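5'-tyrosyl-DNA phosphodiesterase (Caenorhabditis elegans, PDB 4F1I) belongs to the endonuclease/exonuclease/phosphatase family and joins a UBA-like domain to a DNase I-like fold built around two packed beta sheets. Local coordinates at residues F227-H232 / V266-D271; S235-R240 / N273-E278; F301-F306 / H315-R320. All blocks are in the same frame, centred on the assembly; numbering follows the deposited sequence.

Interaction 1: residues F227-H232 / V266-D271; sequences FLLNTH and VFFGGD. With GOL (glycerol), chain B.
Phe227 to Thr231 run parallel to Val266 to Gly269, and here the contact is tight. Phe267 N gives Phe227 O an almost straight bond (2.8 Å, 177°), Leu229 N answers to Phe267 O at 2.7 Å, and Gly269 N reaches Leu229 O at 2.8 Å; Thr231 N closes the series on Gly269 O. On one face Leu229 CB packs against Phe268 CD1 at 3.6 Å, while Leu229 CD1 slants across to the CG1 branch of Val266. On the opposite face Leu228 CD2 meets the edge of the Phe267 ring, 3.7 Å from CD1. Past the corner at Gly270 the pairing slackens. His232 carries its ring anti to the backbone N (chi1 -176°), as Asp271 does its carboxylate, and with both groups swung the same way they lie side by side, planes 17° apart. His232 NE2 and Asp271 OD2 are 3.2 Å apart, but poorly aimed for a hydrogen bond. NE2 bonds glycerol O3 at 2.7 Å instead, and OD2 accepts from Asn126. Helix 240-260, which links the strands in a beta-alpha-beta unit, lays Ile257 and Cys250 over the face of Leu229 and Phe268; strand 186-192 of the other sheet packs on Leu228 and Asn230.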
loop_
_atom_site.group_PDB
_atom_site.type_symbol
_atom_site.label_atom_id
_atom_site.label_comp_id
_atom_site.label_asym_id
_atom_site.label_seq_id
_atom_site.Cartn_x
_atom_site.Cartn_y
_atom_site.Cartn_z
ATOM N N PHE A 227 -14.150 5.739 -3.001
ATOM C CA PHE A 227 -13.443 6.694 -3.848
ATOM C C PHE A 227 -14.023 6.677 -5.263
ATOM O O PHE A 227 -14.227 5.615 -5.848
ATOM C CB PHE A 227 -11.949 6.374 -3.905
ATOM C CG PHE A 227 -11.232 6.574 -2.607
ATOM C CD1 PHE A 227 -10.453 7.699 -2.395
ATOM C CD2 PHE A 227 -11.322 5.627 -1.600
ATOM C CE1 PHE A 227 -9.781 7.880 -1.199
ATOM C CE2 PHE A 227 -10.656 5.802 -0.401
ATOM C CZ PHE A 227 -9.887 6.931 -0.198
ATOM N N LEU A 228 -14.285 7.861 -5.803
ATOM C CA LEU A 228 -14.842 7.981 -7.145
ATOM C C LEU A 228 -13.890 8.762 -8.041
ATOM O O LEU A 228 -13.471 9.866 -7.696
ATOM C CB LEU A 228 -16.201 8.677 -7.086
ATOM C CG LEU A 228 -17.219 8.009 -6.157
ATOM C CD1 LEU A 228 -18.476 8.850 -6.052
ATOM C CD2 LEU A 228 -17.546 6.600 -6.637
ATOM N N LEU A 229 -13.543 8.178 -9.182
ATOM C CA LEU A 229 -12.625 8.818 -10.120
ATOM C C LEU A 229 -13.249 8.948 -11.508
ATOM O O LEU A 229 -13.462 7.956 -12.206
ATOM C CB LEU A 229 -11.295 8.060 -10.191
ATOM C CG LEU A 229 -10.346 8.175 -8.988
ATOM C CD1 LEU A 229 -10.757 7.231 -7.855
ATOM C CD2 LEU A 229 -8.907 7.921 -9.406
ATOM N N ASN A 230 -13.539 10.187 -11.889
ATOM C CA ASN A 230 -14.234 10.489 -13.133
ATOM C C ASN A 230 -13.346 11.274 -14.093
ATOM O O ASN A 230 -12.719 12.267 -13.712
ATOM C CB ASN A 230 -15.511 11.282 -12.828
ATOM C CG ASN A 230 -16.303 11.626 -14.074
ATOM O OD1 ASN A 230 -16.210 10.944 -15.093
ATOM N ND2 ASN A 230 -17.098 12.689 -13.995
ATOM N N THR A 231 -13.287 10.832 -15.341
ATOM C CA THR A 231 -12.443 11.513 -16.309
ATOM C C THR A 231 -12.946 11.408 -17.746
ATOM O O THR A 231 -13.720 10.517 -18.092
ATOM C CB THR A 231 -10.982 11.012 -16.242
ATOM O OG1 THR A 231 -10.136 11.903 -16.975
ATOM C CG2 THR A 231 -10.870 9.618 -16.824
ATOM N N HIS A 232 -12.498 12.351 -18.564
ATOM C CA HIS A 232 -12.787 12.367 -19.990
ATOM C C HIS A 232 -11.442 12.418 -20.707
ATOM O O HIS A 232 -10.920 13.493 -20.983
ATOM C CB HIS A 232 -13.640 13.597 -20.328
ATOM C CG HIS A 232 -14.080 13.651 -21.757
ATOM N ND1 HIS A 232 -14.780 14.741 -22.274
ATOM C CD2 HIS A 232 -13.949 12.785 -22.776
ATOM C CE1 HIS A 232 -15.037 14.523 -23.541
ATOM N NE2 HIS A 232 -14.550 13.342 -23.885
ATOM N N VAL A 266 -13.463 1.445 -4.733
ATOM C CA VAL A 266 -12.900 2.398 -5.678
ATOM C C VAL A 266 -13.558 2.244 -7.042
ATOM O O VAL A 266 -13.550 1.160 -7.625
ATOM C CB VAL A 266 -11.380 2.202 -5.833
ATOM C CG1 VAL A 266 -10.804 3.233 -6.808
ATOM C CG2 VAL A 266 -10.704 2.288 -4.474
ATOM N N PHE A 267 -14.137 3.332 -7.537
ATOM C CA PHE A 267 -14.726 3.368 -8.872
ATOM C C PHE A 267 -13.987 4.371 -9.761
ATOM O O PHE A 267 -13.904 5.562 -9.440
ATOM C CB PHE A 267 -16.211 3.744 -8.800
ATOM C CG PHE A 267 -17.076 2.696 -8.165
ATOM C CD1 PHE A 267 -17.720 2.943 -6.961
ATOM C CD2 PHE A 267 -17.246 1.464 -8.768
ATOM C CE1 PHE A 267 -18.523 1.976 -6.374
ATOM C CE2 PHE A 267 -18.040 0.491 -8.186
ATOM C CZ PHE A 267 -18.684 0.747 -6.987
ATOM N N PHE A 268 -13.450 3.893 -10.878
ATOM C CA PHE A 268 -12.782 4.786 -11.820
ATOM C C PHE A 268 -13.309 4.602 -13.232
ATOM O O PHE A 268 -13.440 3.483 -13.702
ATOM C CB PHE A 268 -11.271 4.549 -11.820
ATOM C CG PHE A 268 -10.589 5.050 -13.054
ATOM C CD1 PHE A 268 -10.494 6.408 -13.302
ATOM C CD2 PHE A 268 -10.050 4.165 -13.972
ATOM C CE1 PHE A 268 -9.874 6.875 -14.441
ATOM C CE2 PHE A 268 -9.424 4.626 -15.113
ATOM C CZ PHE A 268 -9.338 5.983 -15.349
ATOM N N GLY A 269 -13.599 5.699 -13.919
ATOM C CA GLY A 269 -13.990 5.598 -15.313
ATOM C C GLY A 269 -14.561 6.853 -15.934
ATOM O O GLY A 269 -14.237 7.971 -15.529
ATOM N N GLY A 270 -15.424 6.653 -16.927
ATOM C CA GLY A 270 -16.019 7.746 -17.674
ATOM C C GLY A 270 -15.829 7.550 -19.165
ATOM O O GLY A 270 -15.818 6.415 -19.655
ATOM N N ASP A 271 -15.686 8.659 -19.888
ATOM C CA ASP A 271 -15.394 8.615 -21.314
ATOM C C ASP A 271 -13.889 8.538 -21.498
ATOM O O ASP A 271 -13.190 9.549 -21.433
ATOM C CB ASP A 271 -15.949 9.850 -22.026
ATOM C CG ASP A 271 -15.827 9.759 -23.543
ATOM O OD1 ASP A 271 -15.224 8.785 -24.049
ATOM O OD2 ASP A 271 -16.329 10.673 -24.232
HETATM C C1 GOL B . -17.305 12.241 -28.209
HETATM O O1 GOL B . -17.639 11.691 -29.463
HETATM C C2 GOL B . -15.840 11.965 -27.893
HETATM O O2 GOL B . -15.706 10.801 -27.104
HETATM C C3 GOL B . -15.250 13.167 -27.167
HETATM O O3 GOL B . -14.114 12.756 -26.444
#

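Interaction 2: residues S235-R240 / N273-E278; sequences STREHR and NLRDEE. With GOL (glycerol), chain B.
A pocket occupied by glycerol, bordered also by His232 and Asp352, lies between Ser235 and Asn273, where two loops emerge side by side from the ends of neighbouring parallel strands. Asn273 ND2 donates to glycerol O3 at 2.9 Å; Ser235 OG approaches the same oxygen too closely for the length of that bond to be trusted. A water accepts from Thr236 N at 2.7 Å and gives a weak bond to Asn273 OD1, linking the two loops. Farther along, Arg275 folds back on its own loop, bent at chi2 and chi3, and its NH2 donates in the guanidinium plane to Asn273 O at 3.3 Å. With its rotation thus restrained, the group turns one face to the backbone of Arg237, whose CA sits over the rim of that face and whose CB lies 3.6 Å from Arg275 NH1. The two arginines cross at about a right angle, and each has an acidic partner on the second subunit: Glu32 for Arg237, Glu26 for Arg275. Arg240, extended from chi1 (179°) onward, reaches across to Glu277. Its NH1 forms a salt bridge with Glu277 OE1 at 3.3 Å, coming to the oxygen from 51° above the carboxylate plane, and the two planes are 88° apart. Glu278 CG lies over a face of this guanidinium, 3.5 Å from Arg240 NE. The two oxygens of Glu278 divide their partners: OE1 accepts from Arg275 N at 2.8 Å, and OE2, beside the Arg240 methylenes, is salt-bridged to Arg243 of helix 240-260. Paired loops at the C-terminal ends of beta-alpha-beta strands, with a small molecule bound between them, are typical of the pocket-bearing rim of the DNase I-like beta sandwich.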
loop_
_atom_site.group_PDB
_atom_site.type_symbol
_atom_site.label_atom_id
_atom_site.label_comp_id
_atom_site.label_asym_id
_atom_site.label_seq_id
_atom_site.Cartn_x
_atom_site.Cartn_y
_atom_site.Cartn_z
ATOM N N SER A 235 -9.481 13.064 -26.581
ATOM C CA SER A 235 -10.302 12.551 -27.675
ATOM C C SER A 235 -9.523 12.257 -28.963
ATOM O O SER A 235 -8.405 12.734 -29.151
ATOM C CB SER A 235 -11.430 13.539 -27.977
ATOM O OG SER A 235 -12.027 14.005 -26.776
ATOM N N THR A 236 -10.148 11.471 -29.837
ATOM C CA THR A 236 -9.635 11.110 -31.167
ATOM C C THR A 236 -8.460 10.131 -31.152
ATOM O O THR A 236 -7.655 10.116 -30.224
ATOM C CB THR A 236 -9.302 12.345 -32.060
ATOM O OG1 THR A 236 -8.045 12.909 -31.673
ATOM C CG2 THR A 236 -10.401 13.398 -31.966
ATOM N N ARG A 237 -8.382 9.310 -32.195
ATOM C CA ARG A 237 -7.342 8.295 -32.311
ATOM C C ARG A 237 -5.940 8.896 -32.287
ATOM O O ARG A 237 -5.042 8.353 -31.645
ATOM C CB ARG A 237 -7.533 7.470 -33.586
ATOM C CG ARG A 237 -6.684 6.210 -33.627
ATOM C CD ARG A 237 -7.013 5.338 -34.823
ATOM N NE ARG A 237 -5.958 5.358 -35.831
ATOM C CZ ARG A 237 -5.989 6.094 -36.938
ATOM N NH1 ARG A 237 -7.029 6.879 -37.191
ATOM N NH2 ARG A 237 -4.980 6.041 -37.794
ATOM N N GLU A 238 -5.764 10.017 -32.978
ATOM C CA GLU A 238 -4.463 10.665 -33.077
ATOM C C GLU A 238 -3.881 10.955 -31.701
ATOM O O GLU A 238 -2.684 10.783 -31.482
ATOM C CB GLU A 238 -4.565 11.957 -33.883
ATOM C CG GLU A 238 -3.328 12.278 -34.711
ATOM C CD GLU A 238 -2.114 12.651 -33.873
ATOM O OE1 GLU A 238 -2.283 13.086 -32.714
ATOM O OE2 GLU A 238 -0.981 12.516 -34.377
ATOM N N HIS A 239 -4.731 11.376 -30.769
ATOM C CA HIS A 239 -4.270 11.715 -29.425
ATOM C C HIS A 239 -4.033 10.496 -28.544
ATOM O O HIS A 239 -4.043 10.595 -27.317
ATOM C CB HIS A 239 -5.226 12.698 -28.755
ATOM C CG HIS A 239 -5.287 14.026 -29.440
ATOM N ND1 HIS A 239 -6.214 14.318 -30.418
ATOM C CD2 HIS A 239 -4.514 15.133 -29.309
ATOM C CE1 HIS A 239 -6.021 15.550 -30.851
ATOM N NE2 HIS A 239 -4.996 16.067 -30.192
ATOM N N ARG A 240 -3.813 9.350 -29.180
ATOM C CA ARG A 240 -3.427 8.131 -28.474
ATOM C C ARG A 240 -2.272 8.289 -27.463
ATOM O O ARG A 240 -2.380 7.797 -26.345
ATOM C CB ARG A 240 -3.126 7.007 -29.469
ATOM C CG ARG A 240 -2.698 5.704 -28.829
ATOM C CD ARG A 240 -2.651 4.593 -29.860
ATOM N NE ARG A 240 -2.211 3.332 -29.278
ATOM C CZ ARG A 240 -2.166 2.181 -29.938
ATOM N NH1 ARG A 240 -2.540 2.128 -31.212
ATOM N NH2 ARG A 240 -1.752 1.079 -29.323
ATOM N N ASN A 273 -12.340 7.160 -24.169
ATOM C CA ASN A 273 -11.984 7.204 -25.589
ATOM C C ASN A 273 -11.026 6.099 -26.030
ATOM O O ASN A 273 -10.222 6.287 -26.943
ATOM C CB ASN A 273 -11.417 8.578 -25.963
ATOM C CG ASN A 273 -12.492 9.641 -26.060
ATOM O OD1 ASN A 273 -13.474 9.482 -26.788
ATOM N ND2 ASN A 273 -12.320 10.729 -25.317
ATOM N N LEU A 274 -11.127 4.942 -25.385
ATOM C CA LEU A 274 -10.173 3.858 -25.605
ATOM C C LEU A 274 -10.527 2.947 -26.772
ATOM O O LEU A 274 -11.686 2.571 -26.956
ATOM C CB LEU A 274 -10.041 3.010 -24.336
ATOM C CG LEU A 274 -9.366 3.646 -23.119
ATOM C CD1 LEU A 274 -9.673 2.839 -21.865
ATOM C CD2 LEU A 274 -7.866 3.754 -23.336
ATOM N N ARG A 275 -9.515 2.599 -27.560
ATOM C CA ARG A 275 -9.615 1.468 -28.470
ATOM C C ARG A 275 -9.072 0.277 -27.686
ATOM O O ARG A 275 -8.242 0.453 -26.795
ATOM C CB ARG A 275 -8.776 1.692 -29.735
ATOM C CG ARG A 275 -8.486 3.148 -30.065
ATOM C CD ARG A 275 -9.683 3.865 -30.660
ATOM N NE ARG A 275 -9.886 5.174 -30.040
ATOM C CZ ARG A 275 -10.256 6.271 -30.694
ATOM N NH1 ARG A 275 -10.462 6.233 -32.003
ATOM N NH2 ARG A 275 -10.422 7.409 -30.032
ATOM N N ASP A 276 -9.527 -0.929 -28.011
ATOM C CA ASP A 276 -9.160 -2.116 -27.236
ATOM C C ASP A 276 -7.656 -2.361 -27.081
ATOM O O ASP A 276 -7.210 -2.819 -26.030
ATOM C CB ASP A 276 -9.839 -3.367 -27.798
ATOM C CG ASP A 276 -11.233 -3.572 -27.239
ATOM O OD1 ASP A 276 -11.633 -2.808 -26.333
ATOM O OD2 ASP A 276 -11.923 -4.505 -27.696
ATOM N N GLU A 277 -6.878 -2.052 -28.112
ATOM C CA GLU A 277 -5.443 -2.312 -28.055
ATOM C C GLU A 277 -4.679 -1.221 -27.305
ATOM O O GLU A 277 -3.461 -1.302 -27.146
ATOM C CB GLU A 277 -4.860 -2.523 -29.456
ATOM C CG GLU A 277 -4.670 -1.259 -30.270
ATOM C CD GLU A 277 -3.930 -1.522 -31.573
ATOM O OE1 GLU A 277 -2.752 -1.111 -31.685
ATOM O OE2 GLU A 277 -4.522 -2.143 -32.483
ATOM N N GLU A 278 -5.401 -0.207 -26.837
ATOM C CA GLU A 278 -4.790 0.876 -26.072
ATOM C C GLU A 278 -4.743 0.565 -24.580
ATOM O O GLU A 278 -3.942 1.141 -23.844
ATOM C CB GLU A 278 -5.551 2.186 -26.288
ATOM C CG GLU A 278 -5.277 2.869 -27.610
ATOM C CD GLU A 278 -6.196 4.052 -27.843
ATOM O OE1 GLU A 278 -7.228 4.147 -27.144
ATOM O OE2 GLU A 278 -5.894 4.885 -28.726
HETATM C C1 GOL B . -17.305 12.241 -28.209
HETATM O O1 GOL B . -17.639 11.691 -29.463
HETATM C C2 GOL B . -15.840 11.965 -27.893
HETATM O O2 GOL B . -15.706 10.801 -27.104
HETATM C C3 GOL B . -15.250 13.167 -27.167
HETATM O O3 GOL B . -14.114 12.756 -26.444
HETATM O O HOH W 1 -11.985 9.539 -29.362
#

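Interaction 3: residues F301-F306 / H315-R320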
loop_
_atom_site.group_PDB
_atom_site.type_symbol
_atom_site.label_atom_id
_atom_site.label_comp_id
_atom_site.label_asym_id
_atom_site.label_seq_id
_atom_site.Cartn_x
_atom_site.Cartn_y
_atom_site.Cartn_z
ATOM N N PHE A 301 -20.962 -1.639 -27.112
ATOM C CA PHE A 301 -20.618 -0.344 -27.672
ATOM C C PHE A 301 -21.433 0.810 -27.089
ATOM O O PHE A 301 -22.659 0.748 -27.016
ATOM C CB PHE A 301 -20.702 -0.390 -29.197
ATOM C CG PHE A 301 -19.793 -1.411 -29.807
ATOM C CD1 PHE A 301 -18.425 -1.196 -29.849
ATOM C CD2 PHE A 301 -20.298 -2.599 -30.317
ATOM C CE1 PHE A 301 -17.578 -2.137 -30.399
ATOM C CE2 PHE A 301 -19.453 -3.544 -30.872
ATOM C CZ PHE A 301 -18.092 -3.313 -30.915
ATOM N N THR A 302 -20.725 1.857 -26.676
ATOM C CA THR A 302 -21.329 2.989 -25.988
ATOM C C THR A 302 -21.394 4.222 -26.885
ATOM O O THR A 302 -22.054 5.210 -26.561
ATOM C CB THR A 302 -20.535 3.330 -24.721
ATOM O OG1 THR A 302 -19.240 3.829 -25.084
ATOM C CG2 THR A 302 -20.361 2.083 -23.877
ATOM N N TRP A 303 -20.695 4.150 -28.011
ATOM C CA TRP A 303 -20.702 5.211 -29.007
ATOM C C TRP A 303 -20.849 4.543 -30.367
ATOM O O TRP A 303 -19.871 4.081 -30.946
ATOM C CB TRP A 303 -19.403 6.013 -28.933
ATOM C CG TRP A 303 -19.427 7.307 -29.689
ATOM C CD1 TRP A 303 -19.975 8.485 -29.276
ATOM C CD2 TRP A 303 -18.855 7.562 -30.978
ATOM N NE1 TRP A 303 -19.790 9.456 -30.231
ATOM C CE2 TRP A 303 -19.106 8.914 -31.287
ATOM C CE3 TRP A 303 -18.161 6.777 -31.904
ATOM C CZ2 TRP A 303 -18.688 9.500 -32.483
ATOM C CZ3 TRP A 303 -17.743 7.358 -33.086
ATOM C CH2 TRP A 303 -18.010 8.707 -33.367
ATOM N N ASP A 304 -22.084 4.474 -30.855
ATOM C CA ASP A 304 -22.403 3.693 -32.047
ATOM C C ASP A 304 -23.060 4.557 -33.128
ATOM O O ASP A 304 -24.235 4.912 -33.033
ATOM C CB ASP A 304 -23.321 2.524 -31.665
ATOM C CG ASP A 304 -23.435 1.481 -32.758
ATOM O OD1 ASP A 304 -22.995 1.747 -33.896
ATOM O OD2 ASP A 304 -23.971 0.385 -32.482
ATOM N N THR A 305 -22.294 4.877 -34.162
ATOM C CA THR A 305 -22.776 5.714 -35.258
ATOM C C THR A 305 -23.771 4.982 -36.176
ATOM O O THR A 305 -24.611 5.609 -36.829
ATOM C CB THR A 305 -21.573 6.327 -36.018
ATOM O OG1 THR A 305 -21.257 7.590 -35.422
ATOM C CG2 THR A 305 -21.855 6.521 -37.495
ATOM N N PHE A 306 -23.700 3.653 -36.186
ATOM C CA PHE A 306 -24.679 2.840 -36.902
ATOM C C PHE A 306 -26.062 2.967 -36.273
ATOM O O PHE A 306 -27.077 2.880 -36.964
ATOM C CB PHE A 306 -24.284 1.366 -36.879
ATOM C CG PHE A 306 -22.983 1.065 -37.559
ATOM C CD1 PHE A 306 -21.807 1.012 -36.834
ATOM C CD2 PHE A 306 -22.940 0.811 -38.921
ATOM C CE1 PHE A 306 -20.608 0.721 -37.452
ATOM C CE2 PHE A 306 -21.745 0.518 -39.548
ATOM C CZ PHE A 306 -20.577 0.474 -38.813
ATOM N N HIS A 315 -19.337 6.467 -43.323
ATOM C CA HIS A 315 -19.315 5.109 -42.806
ATOM C C HIS A 315 -19.649 5.101 -41.326
ATOM O O HIS A 315 -19.326 6.041 -40.598
ATOM C CB HIS A 315 -17.946 4.470 -43.024
ATOM C CG HIS A 315 -17.674 4.118 -44.450
ATOM N ND1 HIS A 315 -16.400 4.068 -44.978
ATOM C CD2 HIS A 315 -18.514 3.804 -45.465
ATOM C CE1 HIS A 315 -16.471 3.736 -46.256
ATOM N NE2 HIS A 315 -17.741 3.571 -46.575
ATOM N N GLY A 316 -20.306 4.035 -40.888
ATOM C CA GLY A 316 -20.586 3.857 -39.481
ATOM C C GLY A 316 -19.313 3.649 -38.685
ATOM O O GLY A 316 -18.289 3.226 -39.220
ATOM N N ALA A 317 -19.380 3.956 -37.396
ATOM C CA ALA A 317 -18.273 3.715 -36.486
ATOM C C ALA A 317 -18.842 3.302 -35.135
ATOM O O ALA A 317 -19.928 3.740 -34.757
ATOM C CB ALA A 317 -17.419 4.965 -36.346
ATOM N N LYS A 318 -18.128 2.446 -34.413
ATOM C CA LYS A 318 -18.579 2.048 -33.084
ATOM C C LYS A 318 -17.428 1.672 -32.164
ATOM O O LYS A 318 -16.467 1.025 -32.580
ATOM C CB LYS A 318 -19.632 0.936 -33.153
ATOM C CG LYS A 318 -19.180 -0.343 -33.816
ATOM C CD LYS A 318 -20.340 -1.319 -33.892
ATOM C CE LYS A 318 -19.916 -2.652 -34.472
ATOM N NZ LYS A 318 -21.078 -3.578 -34.573
HETATM N N MSE A 319 -17.539 2.094 -30.909
HETATM C CA MSE A 319 -16.453 1.972 -29.950
HETATM C C MSE A 319 -16.983 1.761 -28.537
HETATM O O MSE A 319 -18.094 2.178 -28.206
HETATM C CB MSE A 319 -15.594 3.239 -29.979
HETATM C CG MSE A 319 -14.724 3.387 -31.222
HETATM SE SE MSE A 319 -13.112 2.297 -31.096
HETATM C CE MSE A 319 -12.612 2.258 -32.953
ATOM N N ARG A 320 -16.177 1.107 -27.706
ATOM C CA ARG A 320 -16.448 1.041 -26.275
ATOM C C ARG A 320 -15.651 2.150 -25.584
ATOM O O ARG A 320 -14.702 1.891 -24.841
ATOM C CB ARG A 320 -16.097 -0.337 -25.707
ATOM C CG ARG A 320 -16.611 -0.568 -24.285
ATOM C CD ARG A 320 -16.761 -2.047 -23.954
ATOM N NE ARG A 320 -15.475 -2.706 -23.728
ATOM C CZ ARG A 320 -14.859 -2.755 -22.550
ATOM N NH1 ARG A 320 -15.407 -2.177 -21.489
ATOM N NH2 ARG A 320 -13.695 -3.379 -22.429
#
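A beta hairpin joins Trp303 and Asp304 to Lys318 and Met319, with a bulge at its start. There Thr302 and Trp303 both face Met319, a residue modelled as selenomethionine: its O accepts from Thr302 N at 3.1 Å and from Trp303 N at 3.3 Å, the second donor lying in the carbonyl plane. Met319 N returns to Trp303 O at 3.1 Å, and two residues on Thr305 N bonds Ala317 O at 2.7 Å. Asp304 and Lys318 form the non-hydrogen-bonded pair between them, their side chains alongside. Lys318 starts from the crowded position between its backbone N and carbonyl carbon (chi1 60°) and then runs extended, which lays its methylenes across Phe301: CD sits 3.9 Å from the ring centroid of Phe301, 18° off the normal, a CH-pi contact. The same ring turns its edge to the backbone, with CD1 3.5 Å from Met319 C. At the far end Gly316 CA lies over the face of Phe306, offset toward the rim, 3.6 Å from the ring centroid, a second CH-pi contact. The indole of Trp303 reaches only the methyl of Ala317 across this pairing, CZ3 to CB 4.1 Å. Its NE1 donates to Asp352, and it lies close to the bound glycerol. The second subunit bonds the backbone of Lys318 and packs Val25 on Met319. Two successive N-H groups on one carbonyl, as at Met319 O, are the mark of a classic beta bulge.

Along the chain, interactions 1 and 2 interlock: segment 227-232 precedes helix 240-260 and 235-240 leads into its first turn, whereas segments 266-271 and 273-278 come after that helix, so the second contact continues the first beyond the strand ends. Their centres are about 17 Å apart, and they meet where His232 CD2 lies 3.7 Å from Asn273 ND2, sharing the glycerol. Interaction 3 comes later in sequence, about 14 Å from interaction 2 between centres, touching it through Arg275 CD and Met319 SE at 3.8 Å. It is about 22 Å from interaction 1 between centres, yet strand 318-327 neighbours 265-269 in the same sheet. Buried strands thus lead to a rim that holds the glycerol and meets the second subunit.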